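Local coordinates for hypothetical protein ST1444 (Sulfolobus tokodaii, PDB 2EO0) that probably resolves Holliday junctions as a magnesium-dependent endonuclease, cutting paired nicks in opposing strands of four-way DNA to leave ligatable ends during recombination, at residues D130-R133 with Y134-K138; I78-F81 with A82-G86; I102-D105 with M106-Q109. All coordinates share one frame; numbering follows the deposited sequence.

Contact 1: D130-R133 with Y134-K138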
loop_
_atom_site.group_PDB
_atom_site.type_symbol
_atom_site.label_atom_id
_atom_site.label_comp_id
_atom_site.label_asym_id
_atom_site.label_seq_id
_atom_site.Cartn_x
_atom_site.Cartn_y
_atom_site.Cartn_z
ATOM N N ASP A 130 3.856 11.374 16.478
ATOM C CA ASP A 130 2.992 10.524 17.289
ATOM C C ASP A 130 2.398 9.453 16.395
ATOM O O ASP A 130 2.244 8.294 16.799
ATOM C CB ASP A 130 1.863 11.336 17.932
ATOM C CG ASP A 130 2.380 12.500 18.761
ATOM O OD1 ASP A 130 3.036 12.254 19.790
ATOM O OD2 ASP A 130 2.139 13.667 18.373
ATOM N N LEU A 131 2.056 9.843 15.172
ATOM C CA LEU A 131 1.492 8.880 14.246
ATOM C C LEU A 131 2.511 7.781 14.095
ATOM O O LEU A 131 2.177 6.601 14.150
ATOM C CB LEU A 131 1.212 9.499 12.877
ATOM C CG LEU A 131 0.583 8.512 11.882
ATOM C CD1 LEU A 131 -0.690 7.905 12.476
ATOM C CD2 LEU A 131 0.271 9.212 10.589
ATOM N N VAL A 132 3.759 8.201 13.922
ATOM C CA VAL A 132 4.863 7.283 13.749
ATOM C C VAL A 132 5.043 6.373 14.957
ATOM O O VAL A 132 5.121 5.158 14.790
ATOM C CB VAL A 132 6.172 8.050 13.457
ATOM C CG1 VAL A 132 7.358 7.110 13.481
ATOM C CG2 VAL A 132 6.067 8.707 12.099
ATOM N N ARG A 133 5.098 6.937 16.162
ATOM C CA ARG A 133 5.256 6.095 17.350
ATOM C C ARG A 133 4.143 5.056 17.390
ATOM O O ARG A 133 4.372 3.880 17.716
ATOM C CB ARG A 133 5.215 6.924 18.638
ATOM C CG ARG A 133 6.524 7.635 18.954
ATOM C CD ARG A 133 6.442 8.462 20.243
ATOM N NE ARG A 133 7.706 9.143 20.538
ATOM C CZ ARG A 133 7.920 9.920 21.604
ATOM N NH1 ARG A 133 6.955 10.129 22.501
ATOM N NH2 ARG A 133 9.104 10.499 21.771
ATOM N N TYR A 134 2.939 5.503 17.054
ATOM C CA TYR A 134 1.788 4.626 17.049
ATOM C C TYR A 134 1.991 3.497 16.053
ATOM O O TYR A 134 1.729 2.331 16.346
ATOM C CB TYR A 134 0.533 5.393 16.651
ATOM C CG TYR A 134 -0.619 4.461 16.447
ATOM C CD1 TYR A 134 -1.308 3.939 17.536
ATOM C CD2 TYR A 134 -1.005 4.066 15.163
ATOM C CE1 TYR A 134 -2.355 3.059 17.363
ATOM C CE2 TYR A 134 -2.046 3.180 14.974
ATOM C CZ TYR A 134 -2.728 2.686 16.086
ATOM O OH TYR A 134 -3.825 1.875 15.927
ATOM N N VAL A 135 2.416 3.855 14.852
ATOM C CA VAL A 135 2.655 2.846 13.840
ATOM C C VAL A 135 3.707 1.848 14.330
ATOM O O VAL A 135 3.549 0.649 14.145
ATOM C CB VAL A 135 3.136 3.468 12.503
ATOM C CG1 VAL A 135 3.413 2.363 11.500
ATOM C CG2 VAL A 135 2.075 4.418 11.951
ATOM N N GLU A 136 4.770 2.347 14.955
ATOM C CA GLU A 136 5.820 1.478 15.477
ATOM C C GLU A 136 5.314 0.467 16.491
ATOM O O GLU A 136 5.765 -0.681 16.490
ATOM C CB GLU A 136 6.935 2.291 16.135
ATOM C CG GLU A 136 7.875 2.975 15.163
ATOM C CD GLU A 136 8.424 2.003 14.129
ATOM O OE1 GLU A 136 8.564 0.803 14.467
ATOM O OE2 GLU A 136 8.723 2.445 12.996
ATOM N N SER A 137 4.385 0.883 17.352
ATOM C CA SER A 137 3.852 -0.010 18.367
ATOM C C SER A 137 2.990 -1.094 17.743
ATOM O O SER A 137 2.798 -2.156 18.335
ATOM C CB SER A 137 3.052 0.766 19.427
ATOM O OG SER A 137 1.747 1.107 18.980
ATOM N N LYS A 138 2.472 -0.828 16.544
ATOM C CA LYS A 138 1.649 -1.807 15.840
ATOM C C LYS A 138 2.540 -2.827 15.165
ATOM O O LYS A 138 2.149 -3.976 14.960
ATOM C CB LYS A 138 0.732 -1.121 14.823
ATOM C CG LYS A 138 -0.504 -0.505 15.486
ATOM C CD LYS A 138 -1.633 -0.267 14.487
ATOM C CE LYS A 138 -2.077 -1.573 13.789
ATOM N NZ LYS A 138 -3.126 -1.346 12.748
#
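Leu131 and Val135 make the apolar contact here, one turn apart along the helix, with Leu131 CG 4.4 Å from Val135 CG2. Val135 CG2 also lies 3.1 Å from Leu131 O. Val135 has CG1 anti to its backbone N (chi1 178°), which leaves CG2 leaning back over the preceding turn. Both are buried aliphatic residues that face strand 53-61, where Leu131 packs on Ile57 and Val135 on Ile55. This is the pattern of an amphipathic helix, here helix 128-143, laid against the mixed sheet of a PD-(D/E)XK nuclease fold. The main chain is regular: Val135 N bonds to Leu131 O at 2.8 Å and Glu136 N to Val132 O at 2.8 Å. Among the polar side chains, Ser137 turns its hydroxyl back to Tyr134 O (OG to O 2.9 Å), which also accepts from Lys138 N at 3.3 Å, the two donors coming from one face of the carbonyl. Tyr134 sets the edge of its ring toward Leu131 O, with CB 3.2 Å from that oxygen. A long amphipathic side chain suits this border position: its OH reaches Glu88, which also pairs with Lys138, while Glu136 forms a salt bridge to Lys50.

Contact 2: I78-F81 with A82-G86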
loop_
_atom_site.group_PDB
_atom_site.type_symbol
_atom_site.label_atom_id
_atom_site.label_comp_id
_atom_site.label_asym_id
_atom_site.label_seq_id
_atom_site.Cartn_x
_atom_site.Cartn_y
_atom_site.Cartn_z
ATOM N N ILE A 78 -13.210 5.814 0.405
ATOM C CA ILE A 78 -11.882 5.538 0.928
ATOM C C ILE A 78 -11.990 4.541 2.078
ATOM O O ILE A 78 -11.044 3.824 2.384
ATOM C CB ILE A 78 -11.165 6.823 1.404
ATOM C CG1 ILE A 78 -12.074 7.619 2.319
ATOM C CG2 ILE A 78 -10.801 7.688 0.220
ATOM C CD1 ILE A 78 -11.582 9.055 2.574
ATOM N N ARG A 79 -13.156 4.498 2.708
ATOM C CA ARG A 79 -13.416 3.572 3.800
ATOM C C ARG A 79 -13.509 2.120 3.277
ATOM O O ARG A 79 -13.050 1.177 3.925
ATOM C CB ARG A 79 -14.716 3.990 4.468
ATOM C CG ARG A 79 -15.097 3.263 5.736
ATOM C CD ARG A 79 -16.168 4.077 6.470
ATOM N NE ARG A 79 -15.582 5.149 7.275
ATOM C CZ ARG A 79 -16.281 6.121 7.856
ATOM N NH1 ARG A 79 -17.599 6.172 7.707
ATOM N NH2 ARG A 79 -15.669 7.013 8.630
ATOM N N GLU A 80 -14.107 1.949 2.104
ATOM C CA GLU A 80 -14.244 0.631 1.502
ATOM C C GLU A 80 -12.859 0.143 1.030
ATOM O O GLU A 80 -12.542 -1.047 1.050
ATOM C CB GLU A 80 -15.218 0.705 0.316
ATOM C CG GLU A 80 -15.660 -0.649 -0.200
ATOM C CD GLU A 80 -16.098 -1.585 0.917
ATOM O OE1 GLU A 80 -16.985 -1.192 1.720
ATOM O OE2 GLU A 80 -15.553 -2.715 0.992
ATOM N N PHE A 81 -12.046 1.091 0.593
ATOM C CA PHE A 81 -10.708 0.789 0.159
ATOM C C PHE A 81 -9.913 0.347 1.399
ATOM O O PHE A 81 -9.074 -0.558 1.345
ATOM C CB PHE A 81 -10.109 2.044 -0.466
ATOM C CG PHE A 81 -8.723 1.862 -0.973
ATOM C CD1 PHE A 81 -7.664 1.709 -0.090
ATOM C CD2 PHE A 81 -8.474 1.858 -2.335
ATOM C CE1 PHE A 81 -6.375 1.554 -0.559
ATOM C CE2 PHE A 81 -7.175 1.702 -2.815
ATOM C CZ PHE A 81 -6.131 1.552 -1.924
ATOM N N ALA A 82 -10.212 0.976 2.525
ATOM C CA ALA A 82 -9.549 0.664 3.776
ATOM C C ALA A 82 -9.908 -0.735 4.261
ATOM O O ALA A 82 -9.049 -1.465 4.763
ATOM C CB ALA A 82 -9.915 1.698 4.816
ATOM N N LYS A 83 -11.180 -1.102 4.119
ATOM C CA LYS A 83 -11.638 -2.426 4.541
ATOM C C LYS A 83 -11.055 -3.506 3.621
ATOM O O LYS A 83 -10.654 -4.577 4.077
ATOM C CB LYS A 83 -13.165 -2.492 4.523
ATOM C CG LYS A 83 -13.707 -3.910 4.627
ATOM C CD LYS A 83 -15.230 -3.934 4.599
ATOM C CE LYS A 83 -15.802 -3.406 5.911
ATOM N NZ LYS A 83 -15.456 -4.311 7.059
ATOM N N ARG A 84 -11.012 -3.222 2.325
ATOM C CA ARG A 84 -10.441 -4.176 1.388
ATOM C C ARG A 84 -8.964 -4.443 1.705
ATOM O O ARG A 84 -8.544 -5.596 1.888
ATOM C CB ARG A 84 -10.563 -3.671 -0.066
ATOM C CG ARG A 84 -11.956 -3.784 -0.691
ATOM C CD ARG A 84 -12.744 -4.910 -0.037
ATOM N NE ARG A 84 -11.937 -6.125 0.154
ATOM C CZ ARG A 84 -12.194 -7.045 1.081
ATOM N NH1 ARG A 84 -13.238 -6.883 1.888
ATOM N NH2 ARG A 84 -11.398 -8.103 1.226
ATOM N N SER A 85 -8.194 -3.360 1.771
ATOM C CA SER A 85 -6.762 -3.403 2.028
ATOM C C SER A 85 -6.419 -3.903 3.406
ATOM O O SER A 85 -5.332 -4.435 3.630
ATOM C CB SER A 85 -6.182 -2.010 1.882
ATOM O OG SER A 85 -6.510 -1.247 3.026
ATOM N N GLY A 86 -7.337 -3.717 4.342
ATOM C CA GLY A 86 -7.081 -4.148 5.704
ATOM C C GLY A 86 -6.123 -3.191 6.397
ATOM O O GLY A 86 -5.541 -3.526 7.431
#
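Glu80 and Arg84 run side by side in the same direction on the outer side of the helix, their carboxylate and guanidinium planes 11° apart. The flat groups do not meet: Glu80 OE2 is 4.9 Å from Arg84 NH1 and instead lies 3.7 Å from the methylene Arg84 CD. The long Lys83 chain passes Glu80 at a slant, bringing Lys83 CD to 3.8 Å from Glu80 OE2. The attraction between these opposite charges is thus probably modest, and Arg84 spends its NE on Gly26 O of the second subunit. Phe81 lies on the side of the helix that meets Leu56, with a ring edge to Ala82 N and CE1 4.3 Å from Ser85 CB. Helix 72-85 belongs to the crossover between the parallel strands 53-61 and 88-95, a beta-alpha-beta unit; Phe81, Ala82 and Ser85 pack it against Leu56 of strand 53-61, where a small methyl suits Ala82. Phe81 also meets Ala28 of the second subunit. Ser85 has OG between its backbone N and carbonyl carbon (chi1 76°), near Phe81 O and hydrogen-bonded to Gly87 N. Gly86 leaves the helix at positive phi (76°), which glycine adopts easily, while its N still bonds to Ala82 O.

Contact 3: I102-D105 with M106-Q109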
loop_
_atom_site.group_PDB
_atom_site.type_symbol
_atom_site.label_atom_id
_atom_site.label_comp_id
_atom_site.label_asym_id
_atom_site.label_seq_id
_atom_site.Cartn_x
_atom_site.Cartn_y
_atom_site.Cartn_z
ATOM N N ILE A 102 -5.915 12.033 13.023
ATOM C CA ILE A 102 -6.777 11.292 13.937
ATOM C C ILE A 102 -7.200 10.029 13.195
ATOM O O ILE A 102 -7.057 9.953 11.968
ATOM C CB ILE A 102 -8.043 12.077 14.295
ATOM C CG1 ILE A 102 -8.686 12.599 13.014
ATOM C CG2 ILE A 102 -7.706 13.215 15.260
ATOM C CD1 ILE A 102 -10.077 13.138 13.219
ATOM N N LYS A 103 -7.698 9.035 13.928
ATOM C CA LYS A 103 -8.181 7.804 13.297
ATOM C C LYS A 103 -9.422 8.207 12.514
ATOM O O LYS A 103 -10.277 8.940 13.016
ATOM C CB LYS A 103 -8.595 6.756 14.330
ATOM C CG LYS A 103 -7.474 5.937 14.918
ATOM C CD LYS A 103 -8.021 5.038 16.023
ATOM C CE LYS A 103 -7.116 3.822 16.306
ATOM N NZ LYS A 103 -5.694 4.158 16.621
ATOM N N PHE A 104 -9.520 7.734 11.279
ATOM C CA PHE A 104 -10.671 8.069 10.458
ATOM C C PHE A 104 -11.992 7.695 11.158
ATOM O O PHE A 104 -13.055 8.256 10.856
ATOM C CB PHE A 104 -10.567 7.357 9.122
ATOM C CG PHE A 104 -11.230 8.083 8.023
ATOM C CD1 PHE A 104 -10.564 9.099 7.353
ATOM C CD2 PHE A 104 -12.531 7.759 7.649
ATOM C CE1 PHE A 104 -11.179 9.791 6.314
ATOM C CE2 PHE A 104 -13.159 8.447 6.606
ATOM C CZ PHE A 104 -12.475 9.468 5.936
ATOM N N ASP A 105 -11.905 6.753 12.097
ATOM C CA ASP A 105 -13.059 6.290 12.866
ATOM C C ASP A 105 -13.636 7.356 13.785
ATOM O O ASP A 105 -14.712 7.177 14.342
ATOM C CB ASP A 105 -12.684 5.079 13.717
ATOM C CG ASP A 105 -12.369 3.868 12.885
ATOM O OD1 ASP A 105 -12.925 3.774 11.757
ATOM O OD2 ASP A 105 -11.585 3.004 13.365
ATOM N N MET A 106 -12.914 8.455 13.953
ATOM C CA MET A 106 -13.382 9.536 14.812
ATOM C C MET A 106 -14.422 10.404 14.109
ATOM O O MET A 106 -15.118 11.185 14.751
ATOM C CB MET A 106 -12.209 10.406 15.268
ATOM C CG MET A 106 -11.155 9.661 16.083
ATOM S SD MET A 106 -11.672 9.263 17.774
ATOM C CE MET A 106 -10.669 10.505 18.672
ATOM N N LEU A 107 -14.522 10.288 12.792
ATOM C CA LEU A 107 -15.514 11.069 12.064
ATOM C C LEU A 107 -16.909 10.468 12.305
ATOM O O LEU A 107 -17.131 9.287 12.024
ATOM C CB LEU A 107 -15.220 11.049 10.557
ATOM C CG LEU A 107 -13.945 11.676 9.997
ATOM C CD1 LEU A 107 -13.752 11.160 8.591
ATOM C CD2 LEU A 107 -14.035 13.202 9.998
ATOM N N ARG A 108 -17.839 11.265 12.827
ATOM C CA ARG A 108 -19.206 10.780 13.049
ATOM C C ARG A 108 -20.104 11.285 11.914
ATOM O O ARG A 108 -19.986 12.434 11.458
ATOM C CB ARG A 108 -19.765 11.265 14.399
ATOM C CG ARG A 108 -19.358 10.450 15.634
ATOM C CD ARG A 108 -17.910 10.702 16.058
ATOM N NE ARG A 108 -17.602 10.161 17.389
ATOM C CZ ARG A 108 -16.494 10.441 18.080
ATOM N NH1 ARG A 108 -15.577 11.260 17.575
ATOM N NH2 ARG A 108 -16.302 9.903 19.283
ATOM N N GLN A 109 -21.003 10.430 11.451
ATOM C CA GLN A 109 -21.886 10.827 10.371
ATOM C C GLN A 109 -22.861 11.881 10.854
ATOM O O GLN A 109 -23.486 11.716 11.899
ATOM C CB GLN A 109 -22.644 9.617 9.847
ATOM C CG GLN A 109 -23.538 9.892 8.657
ATOM C CD GLN A 109 -24.090 8.607 8.062
ATOM O OE1 GLN A 109 -24.503 7.697 8.795
ATOM N NE2 GLN A 109 -24.108 8.524 6.731
#
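Leu107 folds back on Phe104, and its branch can be traced outward from the main chain. Leu107 CB rests 3.5 Å from Phe104 O, and its CG, held beside the backbone N by a chi1 of -64°, stays 3.6 Å from the same oxygen. From there Leu107 CD1 reaches over one face of the Phe104 ring, 3.5 Å from the centroid and 16° off the normal. This is a CH-pi contact, displaced toward the rim, so that Leu107 CD1 comes to 3.4 Å from Phe104 CZ and equally near CE2. A branched aliphatic chain suits the place because it can lay a methyl on the ring while its other surfaces pack on Leu91, Ile117 and Ile70. The backbone makes this possible by turning tightly: Met106 N bonds to Lys103 O at 2.8 Å and Leu107 N to Phe104 O. Each bond spans three residues, as in a 3-10 turn, and both donors stand above the carbonyl planes. The turn carries the chain from strand 98-103, the last of the nuclease's mixed sheet, to strand 108-109 at the border of a small antiparallel sheet. Phe104 packs on Leu89, Leu91 and Ile70 and touches Ile78 and Arg79 of helix 72-85, its side chain about 4 Å from that of Glu58, a probable magnesium ligand. Replacing Phe104, an alanine here would take away the ring under Leu107 CD1 and is likely to leave a gap between the turn and Ile78. Met106 CB lies 4.0 Å from Ile102 CD1, and both side chains also meet Ile117. Arg108 then folds back along the chain, NH1 reaching a lone pair of Met106 O in the carbonyl plane at 2.9 Å; the oxygen lies somewhat out of the guanidinium plane.

Overall arrangement
Contacts 1 and 2 are turns of two amphipathic helices on opposite faces of strand 53-61: contact 1 faces Ile55 and Ile57, contact 2 faces Leu56 and Glu58. Both are partly buried, with two buried residues each and charged outer sides, but contact 1 lies clear of the second subunit whereas contact 2 meets it. Contact 3, more core-like with Ile102, Phe104 and Leu107 buried and Asp105 exposed, joins the two sheets by a 3-10 turn and relies on aromatic-aliphatic packing more than the helices do. It touches contact 2 through Ile78 CD1 and Phe104 CZ (3.5 Å), close to Glu58. Toward contact 1 the link is polar and weak, from Lys103 to Tyr134 OH.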